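Local coordinates for protein beta-xylosidase (Uncultured organism, PDB 4MLG) that probably hydrolyses xylo-oligosaccharides to release xylose, as a beta-xylosidase (EC 3.2.1.37) of glycoside hydrolase family 43 built on a beta-propeller, at residues N127-S132 / L193-E198; D216-F221 / G241-I246; S237-D242 / W271-S276. One frame throughout, in Å; residues are numbered along the deposited sequence.

Interaction 1 (N127-S132 / L193-E198); sequences NPIKGS and LEFAEE
Lys130 grips the carboxylate of Glu194 twice, once through its backbone N and once through its ammonium group. The backbone N donates to Glu194 OE1 (2.8 Å, N-H...O 143°), reaching the syn lone pair on the side of OE2. Lys130 NZ forms a salt bridge to Glu194 OE2 at 3.1 Å, coming from above the carboxylate plane. A bend at chi2 (-67°) folds the Glu194 chain back so that both oxygens face Lys130, whose CB and CG lie alongside them. The ammonium has a further acceptor, Asn127 OD1 of the second subunit, and Gly131 O accepts from Asn105 ND2 of that subunit, so the turn takes part in the interface between the two subunits. Residues 129-132 form a type II beta turn, Gly131 taking the positive phi of its third position and Ser132 N donating to Ile129 O at 3.1 Å. In the beta-propeller, this turn lies on the link from strand 123-124 to strand 138-141, in a neighbouring sheet, while 193-198 connects strands 184-188 and 200-205. Ser132 OG is bonded to Ile110 N of strand 108-115; Arg109 NH1 of the same strand serves Ser132 O. Beside this polar group, Ile129 CG2 sits over one face of the Phe195 ring, 3.8 Å from its centroid in a CH-pi contact, displaced somewhat toward the rim. Ile129 CG1 meets Leu193 O at 3.7 Å, and Ser132 CB approaches Phe195 CZ at 4.0 Å, the ring also packing on Val186 and Leu188 of strand 184-188.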
# COMPACT_ATOMS: atom_id res chain seq x y z
N ASN A 127 -3.79 -11.87 -0.05
CA ASN A 127 -3.11 -10.58 -0.10
C ASN A 127 -2.68 -10.20 -1.51
O ASN A 127 -2.44 -11.08 -2.34
CB ASN A 127 -1.90 -10.58 0.84
CG ASN A 127 -2.29 -10.70 2.30
OD1 ASN A 127 -2.31 -11.80 2.86
ND2 ASN A 127 -2.60 -9.58 2.93
N PRO A 128 -2.60 -8.90 -1.80
CA PRO A 128 -2.17 -8.46 -3.13
C PRO A 128 -0.70 -8.75 -3.36
O PRO A 128 0.03 -9.01 -2.40
CB PRO A 128 -2.40 -6.95 -3.08
CG PRO A 128 -2.31 -6.60 -1.64
CD PRO A 128 -2.93 -7.76 -0.92
N ILE A 129 -0.28 -8.72 -4.62
CA ILE A 129 1.12 -8.94 -4.98
C ILE A 129 2.03 -7.91 -4.32
O ILE A 129 1.75 -6.71 -4.35
CB ILE A 129 1.31 -8.88 -6.51
CG1 ILE A 129 0.46 -9.94 -7.21
CG2 ILE A 129 2.78 -9.04 -6.88
CD1 ILE A 129 0.58 -9.93 -8.72
N LYS A 130 3.12 -8.38 -3.72
CA LYS A 130 4.07 -7.51 -3.05
C LYS A 130 4.70 -6.52 -4.02
O LYS A 130 5.25 -6.91 -5.05
CB LYS A 130 5.16 -8.34 -2.37
CG LYS A 130 4.64 -9.32 -1.34
CD LYS A 130 5.75 -10.24 -0.85
CE LYS A 130 5.25 -11.14 0.27
NZ LYS A 130 4.07 -11.94 -0.13
N GLY A 131 4.61 -5.23 -3.69
CA GLY A 131 5.20 -4.19 -4.50
C GLY A 131 4.30 -3.69 -5.61
O GLY A 131 4.60 -2.70 -6.28
N SER A 132 3.18 -4.38 -5.81
CA SER A 132 2.25 -4.04 -6.88
C SER A 132 1.58 -2.69 -6.65
O SER A 132 1.33 -2.30 -5.50
CB SER A 132 1.19 -5.13 -7.04
OG SER A 132 0.43 -5.27 -5.85
N LEU A 193 2.84 -15.85 -8.46
CA LEU A 193 2.21 -15.21 -7.31
C LEU A 193 2.87 -13.88 -6.96
O LEU A 193 2.24 -13.01 -6.35
CB LEU A 193 2.23 -16.14 -6.09
CG LEU A 193 1.55 -17.50 -6.26
CD1 LEU A 193 1.58 -18.28 -4.96
CD2 LEU A 193 0.12 -17.33 -6.75
N GLU A 194 4.13 -13.73 -7.33
CA GLU A 194 4.88 -12.52 -7.02
C GLU A 194 5.74 -12.07 -8.19
O GLU A 194 5.91 -12.80 -9.17
CB GLU A 194 5.77 -12.73 -5.79
CG GLU A 194 5.02 -13.03 -4.50
CD GLU A 194 4.18 -11.86 -4.01
OE1 GLU A 194 4.42 -10.72 -4.47
OE2 GLU A 194 3.29 -12.08 -3.17
N PHE A 195 6.27 -10.85 -8.09
CA PHE A 195 7.20 -10.33 -9.08
C PHE A 195 8.55 -11.03 -8.93
O PHE A 195 8.94 -11.39 -7.82
CB PHE A 195 7.38 -8.82 -8.93
CG PHE A 195 6.13 -8.03 -9.21
CD1 PHE A 195 5.09 -8.57 -9.94
CD2 PHE A 195 6.01 -6.73 -8.74
CE1 PHE A 195 3.94 -7.83 -10.20
CE2 PHE A 195 4.87 -5.99 -8.99
CZ PHE A 195 3.83 -6.54 -9.72
N ALA A 196 9.26 -11.23 -10.03
CA ALA A 196 10.58 -11.84 -9.99
C ALA A 196 11.66 -10.77 -9.89
O ALA A 196 12.80 -11.06 -9.54
CB ALA A 196 10.80 -12.71 -11.22
N GLU A 197 11.28 -9.54 -10.21
CA GLU A 197 12.22 -8.42 -10.22
C GLU A 197 11.47 -7.12 -9.94
O GLU A 197 10.27 -7.13 -9.69
CB GLU A 197 12.91 -8.32 -11.58
CG GLU A 197 11.94 -8.04 -12.72
CD GLU A 197 12.64 -7.88 -14.06
OE1 GLU A 197 13.87 -8.05 -14.11
OE2 GLU A 197 11.95 -7.58 -15.06
N GLU A 198 12.19 -6.01 -10.00
CA GLU A 198 11.56 -4.70 -9.86
C GLU A 198 11.02 -4.23 -11.20
O GLU A 198 11.71 -4.33 -12.22
CB GLU A 198 12.55 -3.67 -9.31
CG GLU A 198 12.99 -3.91 -7.87
CD GLU A 198 13.60 -2.67 -7.24
OE1 GLU A 198 12.96 -1.59 -7.31
OE2 GLU A 198 14.71 -2.77 -6.69

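Interaction 2 (D216-F221 / G241-I246); sequences DTKRRF and GDTHLI
A chi1 of 49° turns Thr243 OG1 into the position between its own backbone N and carbonyl carbon, from which it donates to Thr217 O, while chi1 of 157° at Arg220 and bends farther along its chain swing the guanidinium toward Asp242. The contact joins two loops of the beta-propeller: 216-221 leads into the outermost strand 223-230 of its sheet, and 241-246 lies in the connection from strand 233-239 to strand 246-251. The Thr243 OG1 to Thr217 O bond is 2.7 Å long, with the hydroxyl tilted out of the carbonyl plane; the same hydroxyl is bonded to Thr240 OG1, which also serves Leu245 N. Thr243 CG2 rests against Thr217 OG1 at 3.5 Å and against Lys218 CG at 3.7 Å, the lysine chain crossing it before leading away. Arg220 NH2 forms a salt bridge to Asp242 OD1 at the guanidinium edge (2.8 Å), the two planar groups turned 34° apart, although the exact place of NH2 is less certain. Thr217 CB covers one face of the guanidinium, over its centre. Within 216-221, Asp216 O accepts from both Arg219 N and Arg220 N, which bends the loop back on itself. Farther along, Leu245 CD1 comes within 3.4 Å of Lys218 O.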
# COMPACT_ATOMS: atom_id res chain seq x y z
N ASP A 216 2.02 15.58 -25.58
CA ASP A 216 1.62 14.78 -26.73
C ASP A 216 0.52 13.79 -26.35
O ASP A 216 0.72 12.58 -26.42
CB ASP A 216 2.82 14.03 -27.29
CG ASP A 216 2.62 13.59 -28.73
OD1 ASP A 216 1.46 13.53 -29.18
OD2 ASP A 216 3.63 13.31 -29.41
N THR A 217 -0.65 14.32 -25.97
CA THR A 217 -1.73 13.49 -25.43
C THR A 217 -2.39 12.58 -26.47
O THR A 217 -3.24 11.76 -26.13
CB THR A 217 -2.82 14.34 -24.75
OG1 THR A 217 -3.41 15.22 -25.71
CG2 THR A 217 -2.22 15.16 -23.62
N LYS A 218 -1.99 12.72 -27.73
CA LYS A 218 -2.55 11.88 -28.79
C LYS A 218 -1.72 10.62 -29.01
O LYS A 218 -2.14 9.71 -29.73
CB LYS A 218 -2.69 12.68 -30.09
CG LYS A 218 -4.08 13.25 -30.30
CD LYS A 218 -4.14 14.22 -31.47
CE LYS A 218 -3.70 15.62 -31.06
NZ LYS A 218 -3.95 16.61 -32.13
N ARG A 219 -0.55 10.56 -28.37
CA ARG A 219 0.35 9.43 -28.51
C ARG A 219 0.83 8.93 -27.15
O ARG A 219 1.18 7.76 -27.00
CB ARG A 219 1.55 9.81 -29.39
CG ARG A 219 1.18 10.22 -30.80
CD ARG A 219 2.17 11.22 -31.36
NE ARG A 219 3.42 10.60 -31.80
CZ ARG A 219 4.54 11.27 -32.04
NH1 ARG A 219 4.57 12.59 -31.88
NH2 ARG A 219 5.62 10.63 -32.44
N ARG A 220 0.83 9.82 -26.17
CA ARG A 220 1.26 9.51 -24.81
C ARG A 220 0.43 8.39 -24.18
O ARG A 220 -0.78 8.32 -24.37
CB ARG A 220 1.20 10.77 -23.94
CG ARG A 220 1.07 10.52 -22.45
CD ARG A 220 -0.14 11.24 -21.88
NE ARG A 220 -1.38 10.79 -22.50
CZ ARG A 220 -2.59 11.27 -22.20
NH1 ARG A 220 -2.72 12.22 -21.29
NH2 ARG A 220 -3.66 10.80 -22.82
N PHE A 221 1.09 7.51 -23.43
CA PHE A 221 0.40 6.42 -22.74
C PHE A 221 -0.54 6.94 -21.66
O PHE A 221 -0.18 7.82 -20.88
CB PHE A 221 1.41 5.45 -22.13
CG PHE A 221 0.78 4.34 -21.34
CD1 PHE A 221 0.26 3.22 -21.97
CD2 PHE A 221 0.70 4.42 -19.95
CE1 PHE A 221 -0.33 2.20 -21.24
CE2 PHE A 221 0.11 3.41 -19.22
CZ PHE A 221 -0.40 2.30 -19.86
N GLY A 241 -6.58 7.79 -23.48
CA GLY A 241 -7.45 8.47 -22.54
C GLY A 241 -8.24 9.64 -23.08
O GLY A 241 -9.26 9.46 -23.75
N ASP A 242 -7.77 10.85 -22.78
CA ASP A 242 -8.52 12.07 -23.11
C ASP A 242 -8.53 12.42 -24.59
O ASP A 242 -9.14 13.41 -24.99
CB ASP A 242 -8.01 13.25 -22.28
CG ASP A 242 -6.54 13.53 -22.50
OD1 ASP A 242 -5.81 12.60 -22.90
OD2 ASP A 242 -6.11 14.68 -22.28
N THR A 243 -7.84 11.63 -25.41
CA THR A 243 -7.91 11.78 -26.85
C THR A 243 -8.65 10.59 -27.47
O THR A 243 -8.84 10.53 -28.69
CB THR A 243 -6.53 11.96 -27.50
OG1 THR A 243 -5.63 10.95 -27.01
CG2 THR A 243 -5.96 13.33 -27.17
N HIS A 244 -9.05 9.65 -26.62
CA HIS A 244 -9.93 8.55 -27.00
C HIS A 244 -9.38 7.68 -28.13
O HIS A 244 -10.13 7.22 -28.98
CB HIS A 244 -11.32 9.09 -27.38
CG HIS A 244 -11.85 10.12 -26.43
ND1 HIS A 244 -11.42 11.43 -26.44
CD2 HIS A 244 -12.78 10.04 -25.45
CE1 HIS A 244 -12.06 12.11 -25.50
NE2 HIS A 244 -12.89 11.29 -24.89
N LEU A 245 -8.07 7.44 -28.12
CA LEU A 245 -7.44 6.64 -29.17
C LEU A 245 -6.87 5.34 -28.63
O LEU A 245 -6.45 5.26 -27.48
CB LEU A 245 -6.31 7.43 -29.83
CG LEU A 245 -6.62 8.82 -30.39
CD1 LEU A 245 -5.33 9.52 -30.78
CD2 LEU A 245 -7.55 8.71 -31.58
N ILE A 246 -6.85 4.32 -29.48
CA ILE A 246 -6.09 3.11 -29.21
C ILE A 246 -4.90 3.07 -30.17
O ILE A 246 -5.04 2.71 -31.33
CB ILE A 246 -6.94 1.84 -29.37
CG1 ILE A 246 -8.06 1.81 -28.33
CG2 ILE A 246 -6.07 0.59 -29.21
CD1 ILE A 246 -7.57 1.63 -26.90

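Interaction 3 (S237-D242 / W271-S276); sequences SYSTGD and WTTHHS. With CA (calcium ion), chain M; SO4 (sulfate ion), chain N.
Ser237 OG and His275 NE2 share a hydrogen bond of 2.5 Å, with either as possible donor and the hydroxyl at the edge of the imidazole, near its plane. The next residue, His274, turns the other way: its NE2 binds the calcium ion at 2.8 Å, a site shared with Asp85, while ND1 donates a weak bond to an oxygen of a sulfate probably from the crystallisation liquor. Ser239 OG, which a chi1 of 169° swings away from its backbone N, donates weakly to Thr273 O at 3.3 Å and accepts from Gly241 N at 3.2 Å, the latter closing an ST turn at the end of strand 233-239. One water donates to both Gly241 O (2.7 Å) and Trp271 O (2.8 Å). The two segments run in nearly opposite directions (175°) without a backbone hydrogen bond between them; side chains and this water join the end of a propeller strand to the loop preceding strand 276-280. At the end away from His275, the Trp271 indole lies against the turn, with Gly241 O over one face near the ring's margin and CH2 3.5 Å from Gly241 C. Its CZ2 reaches Asp242 CA at 3.5 Å, and His244 meets the indole edge-to-face. Replacing Trp271 with an alanine would probably leave the peptide between Gly241 and Asp242 without its aromatic cover and His244 without its ring partner. With His275 hydrogen-bonded to the strand and His274 directed away from it, consecutive histidines divide their roles: one ties the loop to strand 233-239, the other delivers an imidazole nitrogen to calcium.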
# COMPACT_ATOMS: atom_id res chain seq x y z
N SER A 237 0.12 -2.13 -27.71
CA SER A 237 -1.00 -1.21 -27.92
C SER A 237 -1.53 -0.70 -26.59
O SER A 237 -1.30 -1.32 -25.54
CB SER A 237 -2.10 -1.90 -28.72
OG SER A 237 -2.53 -3.09 -28.09
N TYR A 238 -2.24 0.42 -26.63
CA TYR A 238 -2.68 1.09 -25.41
C TYR A 238 -3.73 2.16 -25.69
O TYR A 238 -4.00 2.49 -26.85
CB TYR A 238 -1.48 1.74 -24.70
CG TYR A 238 -0.71 2.71 -25.56
CD1 TYR A 238 -0.95 4.08 -25.48
CD2 TYR A 238 0.26 2.27 -26.45
CE1 TYR A 238 -0.25 4.97 -26.27
CE2 TYR A 238 0.97 3.16 -27.24
CZ TYR A 238 0.71 4.51 -27.14
OH TYR A 238 1.41 5.40 -27.93
N SER A 239 -4.32 2.69 -24.62
CA SER A 239 -5.31 3.76 -24.73
C SER A 239 -4.67 5.11 -24.40
O SER A 239 -3.78 5.19 -23.56
CB SER A 239 -6.49 3.50 -23.80
OG SER A 239 -7.33 4.64 -23.70
N THR A 240 -5.14 6.17 -25.06
CA THR A 240 -4.59 7.50 -24.85
C THR A 240 -5.52 8.38 -24.02
O THR A 240 -5.27 9.58 -23.87
CB THR A 240 -4.30 8.20 -26.19
OG1 THR A 240 -5.52 8.41 -26.90
CG2 THR A 240 -3.35 7.37 -27.03
N GLY A 241 -6.58 7.79 -23.48
CA GLY A 241 -7.45 8.47 -22.54
C GLY A 241 -8.24 9.64 -23.08
O GLY A 241 -9.26 9.46 -23.75
N ASP A 242 -7.77 10.85 -22.78
CA ASP A 242 -8.52 12.07 -23.11
C ASP A 242 -8.53 12.42 -24.59
O ASP A 242 -9.14 13.41 -24.99
CB ASP A 242 -8.01 13.25 -22.28
CG ASP A 242 -6.54 13.53 -22.50
OD1 ASP A 242 -5.81 12.60 -22.90
OD2 ASP A 242 -6.11 14.68 -22.28
N TRP A 271 -16.39 7.94 -23.24
CA TRP A 271 -15.12 8.59 -22.96
C TRP A 271 -13.97 7.58 -22.99
O TRP A 271 -12.86 7.90 -23.42
CB TRP A 271 -15.16 9.28 -21.60
CG TRP A 271 -14.06 10.27 -21.38
CD1 TRP A 271 -14.13 11.63 -21.56
CD2 TRP A 271 -12.73 10.00 -20.93
NE1 TRP A 271 -12.93 12.21 -21.25
CE2 TRP A 271 -12.05 11.23 -20.87
CE3 TRP A 271 -12.05 8.83 -20.58
CZ2 TRP A 271 -10.72 11.33 -20.47
CZ3 TRP A 271 -10.72 8.93 -20.19
CH2 TRP A 271 -10.07 10.17 -20.13
N THR A 272 -14.24 6.36 -22.53
CA THR A 272 -13.19 5.36 -22.41
C THR A 272 -13.11 4.45 -23.63
O THR A 272 -14.12 4.17 -24.28
CB THR A 272 -13.40 4.48 -21.16
OG1 THR A 272 -14.58 3.68 -21.33
CG2 THR A 272 -13.56 5.35 -19.92
N THR A 273 -11.90 4.00 -23.93
CA THR A 273 -11.69 2.99 -24.96
C THR A 273 -10.67 1.96 -24.45
O THR A 273 -9.59 2.31 -23.99
CB THR A 273 -11.26 3.60 -26.31
OG1 THR A 273 -11.06 2.56 -27.27
CG2 THR A 273 -9.99 4.43 -26.17
N HIS A 274 -11.05 0.68 -24.52
CA HIS A 274 -10.21 -0.39 -24.00
C HIS A 274 -10.27 -1.57 -24.95
O HIS A 274 -11.28 -1.76 -25.63
CB HIS A 274 -10.71 -0.81 -22.61
CG HIS A 274 -9.64 -1.38 -21.74
ND1 HIS A 274 -9.15 -0.71 -20.63
CD2 HIS A 274 -8.96 -2.55 -21.80
CE1 HIS A 274 -8.22 -1.45 -20.05
NE2 HIS A 274 -8.09 -2.57 -20.74
N HIS A 275 -9.21 -2.37 -25.00
CA HIS A 275 -9.11 -3.39 -26.03
C HIS A 275 -8.27 -4.61 -25.66
O HIS A 275 -7.71 -4.69 -24.56
CB HIS A 275 -8.49 -2.78 -27.28
CG HIS A 275 -7.02 -2.54 -27.14
ND1 HIS A 275 -6.49 -1.63 -26.25
CD2 HIS A 275 -5.96 -3.12 -27.75
CE1 HIS A 275 -5.17 -1.65 -26.33
NE2 HIS A 275 -4.82 -2.55 -27.24
N SER A 276 -8.19 -5.54 -26.61
CA SER A 276 -7.30 -6.69 -26.53
C SER A 276 -7.22 -7.33 -27.92
O SER A 276 -8.24 -7.56 -28.56
CB SER A 276 -7.81 -7.71 -25.51
OG SER A 276 -9.05 -8.26 -25.92
CA CA M . -6.55 -4.90 -20.74
S SO4 N . -10.62 1.33 -16.69
O1 SO4 N . -11.88 0.59 -16.65
O2 SO4 N . -9.94 1.05 -17.95
O3 SO4 N . -10.90 2.76 -16.59
O4 SO4 N . -9.77 0.91 -15.58
O HOH W 1 -10.27 6.96 -23.46

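Interactions 2 and 3 form one continuous region, their centres 8 Å apart and Gly241 and Asp242 common to both. Tyr238 OH reaches Arg219 O, and Leu245 O lies 2.9 Å from Thr240 N, a probable hydrogen bond, so strand 233-239 and its following loop tie the calcium-facing contact to the outer one. Interaction 3 holds the metal ligand His274, in the middle of the propeller where family 43 enzymes have their active site; Gly241 CA lies about 14 Å from the calcium ion. Interaction 1 stands apart, with its centre 25 Å from that of interaction 3 and 29 Å from that of interaction 2, beside the second subunit.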